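Local coordinates for acetylornithine aminotransferase (Aquifex aeolicus, PDB 2EH6), which catalyses the pyridoxal-phosphate-dependent transfer of an amino group between N(2)-acetyl-L-ornithine and 2-oxoglutarate, in arginine biosynthesis, at residues Glu213-Ile218 / Val350-Pro355; Asn300-Lys305 / Leu319-Glu324; Glu223-Gln228 / Asp235-Ala240. All blocks are in the same frame, centred on the assembly; numbering follows the deposited sequence.

Contact 1: Glu213-Ile218 / Val350-Pro355; sequences EVQTGI and VLRFLP. With PLP (pyridoxal-5'-phosphate), chain C.
In the pyridoxal-phosphate pocket, Gln215 reaches from the turn after strand 208-212 to Arg352 and Leu354. Arg352 NH1 gives Gln215 OE1 a hydrogen bond of 2.9 Å. The bond is weak, because the N-H...O angle is only 123°. OE1 lies at the guanidinium edge, near its plane, while the amide plane stands 83° to that of the guanidinium. Gln215 NE2 rests on the Leu354 methyl CD1 at 3.6 Å. In the glutamine, CG lies anti to the backbone N and the chain then bends at chi2 (100°), which swings the amide across to these two partners. Nearer the backbone, Gln215 CB is 3.1 Å from PLP O3. Val214 lies over one face of the pyridine ring, with CG1 3.6 Å from PLP C4. The stronger partner of Arg352 is Asn344, which accepts from NH2. An alanine in place of Gln215 would probably cost Arg352 NH1 this acceptor and open a gap beside Leu354 CD1. Arg352 probably corresponds to the arginine that binds the substrate carboxylate in related class-III aminotransferases. Nearby, the Glu213 carboxylate takes a bond from Thr216 OG1 and two more from Ala226 N and Tyr227 N. Strand 208-212 belongs to the large central sheet. Strand 350-353 belongs to the other seven-stranded sheet, between strands 341-346 and 320-324. Met320 of the latter packs against both Gln215 and Leu354.

Contact 2: Asn300-Lys305 / Leu319-Glu324; sequences NYFKEK and LMLGLE
The Phe302 ring meets Leu321 CD1 obliquely, with Phe302 CD2 3.5 Å from that methyl. The same methyl lies 3.8 Å from Phe302 CG, so it sits near the root of the ring rather than at its far end. Two more aromatic rings close in on it: Phe353 at about 60° between planes and Phe33 at about 85°. Ile364 and Ile368 of helix 361-374 also touch Phe302.
Leu321 carries the strand side of the contact, and its two branches have different tasks. CD1 enters the angle between the Phe302 ring and the helix backbone, where it lies 3.7 Å from Lys303 N. CD2 turns to the lysine chain and comes 3.9 Å from Lys303 CD. The lysine chain lies roughly perpendicular to the leucine. The Phe302 and Leu321 side chains instead run antiparallel, alongside one another. Lys303 CG is anti to the backbone N (chi1 -169°) and the chain stays extended. Its methylenes therefore lie against the leucine while the ammonium group leads away and bonds to Gly316 O.
The contact is helix-on-sheet packing. Helix 275-308 lies against strand 320-324, which forms a hairpin with strand 313-317. Leu306 of the same helix also touches Leu321. Val314 of the edge strand 313-317 also touches Lys303. Strand 350-353 flanks 320-324 on its other side, and helix 361-374 packs beside Phe302.

Contact 3: Glu223-Gln228 / Asp235-Ala240; sequences EFYAYQ and DVIALA
Ile237 pushes its CD1 methyl onto one face of the Tyr225 ring. The methyl sits 4.0 Å from the ring centroid and 17° off the normal, a CH-pi contact. Phe224 presses on the opposite face of this slab, where its CD2 lies 3.4 Å above the plane of the Tyr225 ring and over the centre. Leu239 fills the corner beside the slab. Its CD1 is 3.8 Å from Tyr225 CE1, and its CD2 reaches the same carbon.
Ile237 is a two-pronged knob. CG1 is wedged between the backbone N and C (chi1 62°), and this carries CD1 to Tyr225. The other prong, CG2, meets the Tyr227 ring obliquely, 4.2 Å from Tyr227 CD2. The hollow for Ile237 therefore lies between two tyrosines.
Strand 236-239 is part of the large mixed sheet of a fold-type-I pyridoxal-phosphate enzyme. It runs between strands 208-212 and 250-255. The segment 223-228 comes from the connection between 208-212 and 236-239, and it lies against the side of the strand that bears Ile237 and Leu239. Val236 and Ala238 point the other way, onto helix 95-112.
The loop that bears the rings is itself pinned. Tyr225 N bonds to Gln228 OE1 at 3.0 Å, nearly straight, with the donor above the amide plane. Gln228 N returns a bond to Tyr225 O. The hydroxyl of Tyr225 bonds to Leu79 O, and that of Tyr227 to Trp84 N.

Going from the N terminus, residues 213-218 come first and open contact 1, which closes only at 350-355. Contacts 2 and 3 both nest inside that long loop. Contact 3 closes first, joining 223-228 to 235-240 within the large-sheet domain. Contact 2 follows in series, folding 300-305 of the long helix onto 319-324. None of the three cross. Contact 1 bridges the two sheets, and it touches both others. Thr216 packs on Ala226 of contact 3 and on Met320 of contact 2. Strands 350-353 and 320-324 are neighbours, joined by backbone pairs such as Phe353 with Leu321. Contacts 2 and 3 do not touch, their centres being about 21 Å apart.

Contact 1: Glu213-Ile218 / Val350-Pro355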
loop_
_atom_site.group_PDB
_atom_site.type_symbol
_atom_site.label_atom_id
_atom_site.label_comp_id
_atom_site.label_asym_id
_atom_site.label_seq_id
_atom_site.Cartn_x
_atom_site.Cartn_y
_atom_site.Cartn_z
ATOM N N GLU A 213 -3.597 10.363 -11.503
ATOM C CA GLU A 213 -4.299 11.433 -10.795
ATOM C C GLU A 213 -4.219 11.288 -9.274
ATOM O O GLU A 213 -5.066 11.796 -8.545
ATOM C CB GLU A 213 -5.763 11.495 -11.247
ATOM C CG GLU A 213 -5.895 11.941 -12.702
ATOM C CD GLU A 213 -6.728 13.196 -12.863
ATOM O OE1 GLU A 213 -6.769 14.025 -11.918
ATOM O OE2 GLU A 213 -7.324 13.359 -13.947
ATOM N N VAL A 214 -3.187 10.604 -8.800
ATOM C CA VAL A 214 -3.000 10.408 -7.362
ATOM C C VAL A 214 -2.957 11.742 -6.638
ATOM O O VAL A 214 -3.546 11.896 -5.574
ATOM C CB VAL A 214 -1.696 9.627 -7.077
ATOM C CG1 VAL A 214 -1.323 9.723 -5.593
ATOM C CG2 VAL A 214 -1.892 8.165 -7.464
ATOM N N GLN A 215 -2.262 12.706 -7.232
ATOM C CA GLN A 215 -2.127 14.032 -6.650
ATOM C C GLN A 215 -3.179 15.028 -7.139
ATOM O O GLN A 215 -3.703 15.814 -6.353
ATOM C CB GLN A 215 -0.731 14.587 -6.951
ATOM C CG GLN A 215 -0.576 16.072 -6.661
ATOM C CD GLN A 215 0.115 16.365 -5.346
ATOM O OE1 GLN A 215 1.275 16.793 -5.323
ATOM N NE2 GLN A 215 -0.588 16.132 -4.238
ATOM N N THR A 216 -3.491 14.995 -8.434
ATOM C CA THR A 216 -4.466 15.923 -9.007
ATOM C C THR A 216 -5.922 15.509 -8.839
ATOM O O THR A 216 -6.825 16.333 -8.974
ATOM C CB THR A 216 -4.253 16.103 -10.526
ATOM O OG1 THR A 216 -4.445 14.844 -11.174
ATOM C CG2 THR A 216 -2.855 16.628 -10.826
ATOM N N GLY A 217 -6.151 14.237 -8.554
ATOM C CA GLY A 217 -7.511 13.748 -8.435
ATOM C C GLY A 217 -8.354 14.156 -7.243
ATOM O O GLY A 217 -7.868 14.711 -6.250
ATOM N N ILE A 218 -9.643 13.864 -7.373
ATOM C CA ILE A 218 -10.639 14.128 -6.346
ATOM C C ILE A 218 -10.775 15.602 -5.955
ATOM O O ILE A 218 -10.674 15.959 -4.778
ATOM C CB ILE A 218 -10.365 13.263 -5.088
ATOM C CG1 ILE A 218 -9.926 11.846 -5.501
ATOM C CG2 ILE A 218 -11.626 13.158 -4.241
ATOM C CD1 ILE A 218 -10.922 11.090 -6.400
ATOM N N VAL A 350 10.603 25.411 -5.887
ATOM C CA VAL A 350 9.170 25.620 -6.004
ATOM C C VAL A 350 8.409 25.398 -4.709
ATOM O O VAL A 350 8.397 24.293 -4.165
ATOM C CB VAL A 350 8.552 24.694 -7.083
ATOM C CG1 VAL A 350 7.053 24.952 -7.201
ATOM C CG2 VAL A 350 9.233 24.933 -8.427
ATOM N N LEU A 351 7.788 26.460 -4.206
ATOM C CA LEU A 351 6.974 26.341 -3.008
ATOM C C LEU A 351 5.660 25.773 -3.519
ATOM O O LEU A 351 5.062 26.320 -4.446
ATOM C CB LEU A 351 6.737 27.709 -2.362
ATOM C CG LEU A 351 7.875 28.257 -1.501
ATOM C CD1 LEU A 351 7.518 29.652 -1.026
ATOM C CD2 LEU A 351 8.113 27.334 -0.313
ATOM N N ARG A 352 5.227 24.663 -2.934
ATOM C CA ARG A 352 3.988 24.020 -3.345
ATOM C C ARG A 352 2.939 24.218 -2.259
ATOM O O ARG A 352 3.232 24.062 -1.074
ATOM C CB ARG A 352 4.235 22.525 -3.594
ATOM C CG ARG A 352 2.982 21.720 -3.884
ATOM C CD ARG A 352 3.302 20.278 -4.269
ATOM N NE ARG A 352 4.269 19.651 -3.370
ATOM C CZ ARG A 352 4.519 18.345 -3.339
ATOM N NH1 ARG A 352 3.867 17.521 -4.153
ATOM N NH2 ARG A 352 5.430 17.862 -2.504
ATOM N N PHE A 353 1.726 24.579 -2.666
ATOM C CA PHE A 353 0.628 24.806 -1.730
ATOM C C PHE A 353 -0.485 23.807 -2.008
ATOM O O PHE A 353 -0.985 23.726 -3.127
ATOM C CB PHE A 353 0.092 26.234 -1.882
ATOM C CG PHE A 353 1.165 27.286 -1.872
ATOM C CD1 PHE A 353 1.833 27.611 -0.692
ATOM C CD2 PHE A 353 1.528 27.934 -3.049
ATOM C CE1 PHE A 353 2.851 28.563 -0.685
ATOM C CE2 PHE A 353 2.546 28.889 -3.057
ATOM C CZ PHE A 353 3.211 29.205 -1.870
ATOM N N LEU A 354 -0.861 23.042 -0.987
ATOM C CA LEU A 354 -1.910 22.034 -1.108
ATOM C C LEU A 354 -2.829 22.102 0.101
ATOM O O LEU A 354 -2.954 21.144 0.855
ATOM C CB LEU A 354 -1.288 20.636 -1.194
ATOM C CG LEU A 354 -0.449 20.328 -2.433
ATOM C CD1 LEU A 354 0.305 19.014 -2.228
ATOM C CD2 LEU A 354 -1.361 20.255 -3.654
ATOM N N PRO A 355 -3.489 23.249 0.307
ATOM C CA PRO A 355 -4.385 23.373 1.458
ATOM C C PRO A 355 -5.587 22.437 1.350
ATOM O O PRO A 355 -5.884 21.914 0.273
ATOM C CB PRO A 355 -4.793 24.841 1.407
ATOM C CG PRO A 355 -4.807 25.120 -0.070
ATOM C CD PRO A 355 -3.514 24.471 -0.515
HETATM N N1 PLP C . 1.967 9.426 -8.103
HETATM C C2 PLP C . 1.754 10.743 -7.927
HETATM C C2A PLP C . 1.406 11.616 -9.105
HETATM C C3 PLP C . 1.852 11.317 -6.644
HETATM O O3 PLP C . 1.635 12.655 -6.462
HETATM C C4 PLP C . 2.183 10.471 -5.533
HETATM C C4A PLP C . 2.273 11.072 -4.181
HETATM C C5 PLP C . 2.408 9.056 -5.775
HETATM C C6 PLP C . 2.285 8.584 -7.090
HETATM C C5A PLP C . 2.768 8.108 -4.642
HETATM O O4P PLP C . 1.608 7.856 -3.849
HETATM P P PLP C . 1.998 6.854 -2.633
HETATM O O1P PLP C . 0.776 6.615 -1.832
HETATM O O2P PLP C . 2.551 5.458 -3.172
HETATM O O3P PLP C . 3.125 7.549 -1.718
#

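Contact 2: Asn300-Lys305 / Leu319-Glu324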
loop_
_atom_site.group_PDB
_atom_site.type_symbol
_atom_site.label_atom_id
_atom_site.label_comp_id
_atom_site.label_asym_id
_atom_site.label_seq_id
_atom_site.Cartn_x
_atom_site.Cartn_y
_atom_site.Cartn_z
ATOM N N ASN A 300 -8.770 30.366 -7.478
ATOM C CA ASN A 300 -8.414 31.475 -8.359
ATOM C C ASN A 300 -8.011 32.683 -7.524
ATOM O O ASN A 300 -7.085 33.412 -7.873
ATOM C CB ASN A 300 -9.588 31.839 -9.271
ATOM C CG ASN A 300 -9.972 30.704 -10.196
ATOM O OD1 ASN A 300 -9.108 30.023 -10.748
ATOM N ND2 ASN A 300 -11.273 30.500 -10.377
ATOM N N TYR A 301 -8.717 32.882 -6.417
ATOM C CA TYR A 301 -8.435 33.982 -5.501
ATOM C C TYR A 301 -6.989 33.856 -5.023
ATOM O O TYR A 301 -6.200 34.796 -5.119
ATOM C CB TYR A 301 -9.376 33.901 -4.297
ATOM C CG TYR A 301 -9.188 34.993 -3.268
ATOM C CD1 TYR A 301 -9.639 36.292 -3.509
ATOM C CD2 TYR A 301 -8.575 34.725 -2.044
ATOM C CE1 TYR A 301 -9.489 37.296 -2.554
ATOM C CE2 TYR A 301 -8.419 35.722 -1.083
ATOM C CZ TYR A 301 -8.878 37.004 -1.346
ATOM O OH TYR A 301 -8.730 37.996 -0.403
ATOM N N PHE A 302 -6.657 32.677 -4.511
ATOM C CA PHE A 302 -5.322 32.385 -4.000
ATOM C C PHE A 302 -4.250 32.592 -5.071
ATOM O O PHE A 302 -3.233 33.238 -4.824
ATOM C CB PHE A 302 -5.300 30.941 -3.466
ATOM C CG PHE A 302 -4.008 30.538 -2.793
ATOM C CD1 PHE A 302 -3.122 31.488 -2.294
ATOM C CD2 PHE A 302 -3.709 29.193 -2.611
ATOM C CE1 PHE A 302 -1.956 31.097 -1.623
ATOM C CE2 PHE A 302 -2.549 28.798 -1.941
ATOM C CZ PHE A 302 -1.675 29.749 -1.449
ATOM N N LYS A 303 -4.479 32.055 -6.266
ATOM C CA LYS A 303 -3.508 32.201 -7.343
ATOM C C LYS A 303 -3.237 33.676 -7.639
ATOM O O LYS A 303 -2.083 34.087 -7.793
ATOM C CB LYS A 303 -4.003 31.488 -8.609
ATOM C CG LYS A 303 -2.946 31.352 -9.698
ATOM C CD LYS A 303 -3.432 30.471 -10.844
ATOM C CE LYS A 303 -2.338 30.257 -11.882
ATOM N NZ LYS A 303 -2.788 29.384 -13.006
ATOM N N GLU A 304 -4.294 34.478 -7.699
ATOM C CA GLU A 304 -4.128 35.900 -7.972
ATOM C C GLU A 304 -3.323 36.613 -6.890
ATOM O O GLU A 304 -2.480 37.458 -7.195
ATOM C CB GLU A 304 -5.491 36.575 -8.141
ATOM C CG GLU A 304 -6.201 36.175 -9.423
ATOM C CD GLU A 304 -5.310 36.330 -10.651
ATOM O OE1 GLU A 304 -4.832 37.458 -10.911
ATOM O OE2 GLU A 304 -5.086 35.317 -11.353
ATOM N N LYS A 305 -3.583 36.276 -5.630
ATOM C CA LYS A 305 -2.861 36.892 -4.521
ATOM C C LYS A 305 -1.384 36.508 -4.581
ATOM O O LYS A 305 -0.511 37.317 -4.268
ATOM C CB LYS A 305 -3.461 36.452 -3.182
ATOM C CG LYS A 305 -4.904 36.884 -2.976
ATOM C CD LYS A 305 -5.044 38.398 -3.087
ATOM C CE LYS A 305 -6.492 38.831 -2.960
ATOM N NZ LYS A 305 -6.642 40.313 -2.993
ATOM N N LEU A 319 -6.597 24.369 -6.381
ATOM C CA LEU A 319 -5.879 24.470 -5.118
ATOM C C LEU A 319 -4.579 23.670 -5.134
ATOM O O LEU A 319 -4.095 23.208 -4.095
ATOM C CB LEU A 319 -6.768 24.044 -3.938
ATOM C CG LEU A 319 -7.864 25.058 -3.574
ATOM C CD1 LEU A 319 -8.696 24.553 -2.408
ATOM C CD2 LEU A 319 -7.218 26.392 -3.223
ATOM N N MET A 320 -4.037 23.484 -6.334
ATOM C CA MET A 320 -2.753 22.822 -6.499
ATOM C C MET A 320 -1.916 23.925 -7.127
ATOM O O MET A 320 -1.836 24.046 -8.353
ATOM C CB MET A 320 -2.820 21.630 -7.449
ATOM C CG MET A 320 -1.486 20.886 -7.499
ATOM S SD MET A 320 -1.398 19.516 -8.653
ATOM C CE MET A 320 -2.445 18.383 -7.875
ATOM N N LEU A 321 -1.304 24.741 -6.280
ATOM C CA LEU A 321 -0.525 25.865 -6.770
ATOM C C LEU A 321 0.930 25.835 -6.346
ATOM O O LEU A 321 1.291 25.207 -5.353
ATOM C CB LEU A 321 -1.175 27.171 -6.297
ATOM C CG LEU A 321 -2.627 27.375 -6.742
ATOM C CD1 LEU A 321 -3.246 28.541 -5.987
ATOM C CD2 LEU A 321 -2.670 27.620 -8.240
ATOM N N GLY A 322 1.761 26.530 -7.112
ATOM C CA GLY A 322 3.172 26.593 -6.803
ATOM C C GLY A 322 3.729 27.968 -7.104
ATOM O O GLY A 322 3.220 28.684 -7.966
ATOM N N LEU A 323 4.770 28.344 -6.372
ATOM C CA LEU A 323 5.426 29.628 -6.564
ATOM C C LEU A 323 6.897 29.315 -6.781
ATOM O O LEU A 323 7.600 28.907 -5.855
ATOM C CB LEU A 323 5.245 30.517 -5.327
ATOM C CG LEU A 323 5.906 31.900 -5.340
ATOM C CD1 LEU A 323 5.402 32.720 -6.522
ATOM C CD2 LEU A 323 5.598 32.610 -4.032
ATOM N N GLU A 324 7.353 29.482 -8.017
ATOM C CA GLU A 324 8.740 29.214 -8.357
ATOM C C GLU A 324 9.602 30.413 -7.978
ATOM O O GLU A 324 9.496 31.482 -8.580
ATOM C CB GLU A 324 8.863 28.930 -9.855
ATOM C CG GLU A 324 10.243 28.476 -10.284
ATOM C CD GLU A 324 10.305 28.153 -11.760
ATOM O OE1 GLU A 324 9.465 27.356 -12.230
ATOM O OE2 GLU A 324 11.198 28.691 -12.450
#

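Contact 3: Glu223-Gln228 / Asp235-Ala240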
loop_
_atom_site.group_PDB
_atom_site.type_symbol
_atom_site.label_atom_id
_atom_site.label_comp_id
_atom_site.label_asym_id
_atom_site.label_seq_id
_atom_site.Cartn_x
_atom_site.Cartn_y
_atom_site.Cartn_z
ATOM N N GLU A 223 -11.782 20.445 -10.644
ATOM C CA GLU A 223 -12.665 19.489 -11.305
ATOM C C GLU A 223 -12.459 18.172 -10.573
ATOM O O GLU A 223 -11.398 17.955 -9.989
ATOM C CB GLU A 223 -12.287 19.323 -12.779
ATOM C CG GLU A 223 -12.540 20.548 -13.649
ATOM C CD GLU A 223 -13.989 21.003 -13.615
ATOM O OE1 GLU A 223 -14.888 20.135 -13.600
ATOM O OE2 GLU A 223 -14.228 22.230 -13.616
ATOM N N PHE A 224 -13.457 17.294 -10.593
ATOM C CA PHE A 224 -13.313 16.024 -9.899
ATOM C C PHE A 224 -12.011 15.344 -10.329
ATOM O O PHE A 224 -11.205 14.945 -9.488
ATOM C CB PHE A 224 -14.500 15.111 -10.178
ATOM C CG PHE A 224 -14.654 14.023 -9.164
ATOM C CD1 PHE A 224 -15.220 14.295 -7.921
ATOM C CD2 PHE A 224 -14.178 12.743 -9.421
ATOM C CE1 PHE A 224 -15.304 13.304 -6.945
ATOM C CE2 PHE A 224 -14.256 11.748 -8.453
ATOM C CZ PHE A 224 -14.820 12.027 -7.214
ATOM N N TYR A 225 -11.819 15.202 -11.639
ATOM C CA TYR A 225 -10.593 14.628 -12.187
ATOM C C TYR A 225 -9.947 15.748 -12.991
ATOM O O TYR A 225 -10.620 16.412 -13.774
ATOM C CB TYR A 225 -10.893 13.448 -13.112
ATOM C CG TYR A 225 -11.582 12.291 -12.438
ATOM C CD1 TYR A 225 -11.048 11.704 -11.287
ATOM C CD2 TYR A 225 -12.758 11.763 -12.964
ATOM C CE1 TYR A 225 -11.667 10.622 -10.682
ATOM C CE2 TYR A 225 -13.385 10.682 -12.369
ATOM C CZ TYR A 225 -12.835 10.114 -11.229
ATOM O OH TYR A 225 -13.447 9.034 -10.655
ATOM N N ALA A 226 -8.650 15.963 -12.799
ATOM C CA ALA A 226 -7.948 17.026 -13.508
ATOM C C ALA A 226 -7.985 16.885 -15.031
ATOM O O ALA A 226 -7.953 17.885 -15.750
ATOM C CB ALA A 226 -6.502 17.100 -13.031
ATOM N N TYR A 227 -8.050 15.656 -15.530
ATOM C CA TYR A 227 -8.068 15.455 -16.979
ATOM C C TYR A 227 -9.292 16.090 -17.636
ATOM O O TYR A 227 -9.297 16.343 -18.838
ATOM C CB TYR A 227 -8.002 13.958 -17.324
ATOM C CG TYR A 227 -9.297 13.180 -17.175
ATOM C CD1 TYR A 227 -10.354 13.347 -18.079
ATOM C CD2 TYR A 227 -9.462 12.263 -16.137
ATOM C CE1 TYR A 227 -11.538 12.618 -17.949
ATOM C CE2 TYR A 227 -10.637 11.533 -15.996
ATOM C CZ TYR A 227 -11.674 11.714 -16.903
ATOM O OH TYR A 227 -12.845 11.003 -16.740
ATOM N N GLN A 228 -10.322 16.355 -16.841
ATOM C CA GLN A 228 -11.549 16.945 -17.359
ATOM C C GLN A 228 -11.358 18.388 -17.824
ATOM O O GLN A 228 -12.162 18.910 -18.592
ATOM C CB GLN A 228 -12.648 16.871 -16.294
ATOM C CG GLN A 228 -12.915 15.456 -15.802
ATOM C CD GLN A 228 -13.915 15.408 -14.664
ATOM O OE1 GLN A 228 -13.811 16.163 -13.702
ATOM N NE2 GLN A 228 -14.883 14.507 -14.763
ATOM N N ASP A 235 -7.576 5.871 -20.825
ATOM C CA ASP A 235 -7.986 4.480 -20.781
ATOM C C ASP A 235 -7.922 4.014 -19.326
ATOM O O ASP A 235 -8.699 3.161 -18.896
ATOM C CB ASP A 235 -7.054 3.646 -21.659
ATOM C CG ASP A 235 -7.076 4.098 -23.114
ATOM O OD1 ASP A 235 -8.093 3.854 -23.785
ATOM O OD2 ASP A 235 -6.090 4.707 -23.578
ATOM N N VAL A 236 -6.990 4.589 -18.572
ATOM C CA VAL A 236 -6.825 4.250 -17.162
ATOM C C VAL A 236 -6.330 5.457 -16.368
ATOM O O VAL A 236 -5.527 6.248 -16.861
ATOM C CB VAL A 236 -5.779 3.121 -16.958
ATOM C CG1 VAL A 236 -5.762 2.685 -15.491
ATOM C CG2 VAL A 236 -6.088 1.933 -17.857
ATOM N N ILE A 237 -6.828 5.613 -15.146
ATOM C CA ILE A 237 -6.342 6.689 -14.286
ATOM C C ILE A 237 -6.044 6.073 -12.922
ATOM O O ILE A 237 -6.645 5.064 -12.549
ATOM C CB ILE A 237 -7.367 7.844 -14.117
ATOM C CG1 ILE A 237 -8.642 7.339 -13.447
ATOM C CG2 ILE A 237 -7.666 8.473 -15.483
ATOM C CD1 ILE A 237 -9.608 8.454 -13.078
ATOM N N ALA A 238 -5.098 6.663 -12.199
ATOM C CA ALA A 238 -4.733 6.176 -10.873
ATOM C C ALA A 238 -5.142 7.244 -9.866
ATOM O O ALA A 238 -4.978 8.435 -10.119
ATOM C CB ALA A 238 -3.225 5.919 -10.798
ATOM N N LEU A 239 -5.682 6.812 -8.731
ATOM C CA LEU A 239 -6.136 7.738 -7.697
ATOM C C LEU A 239 -5.654 7.287 -6.331
ATOM O O LEU A 239 -5.406 6.106 -6.120
ATOM C CB LEU A 239 -7.667 7.789 -7.669
ATOM C CG LEU A 239 -8.415 8.256 -8.919
ATOM C CD1 LEU A 239 -9.867 7.825 -8.812
ATOM C CD2 LEU A 239 -8.297 9.772 -9.077
ATOM N N ALA A 240 -5.544 8.238 -5.408
ATOM C CA ALA A 240 -5.142 7.951 -4.035
ATOM C C ALA A 240 -5.137 9.247 -3.235
ATOM O O ALA A 240 -5.939 10.144 -3.485
ATOM C CB ALA A 240 -3.762 7.293 -4.000
#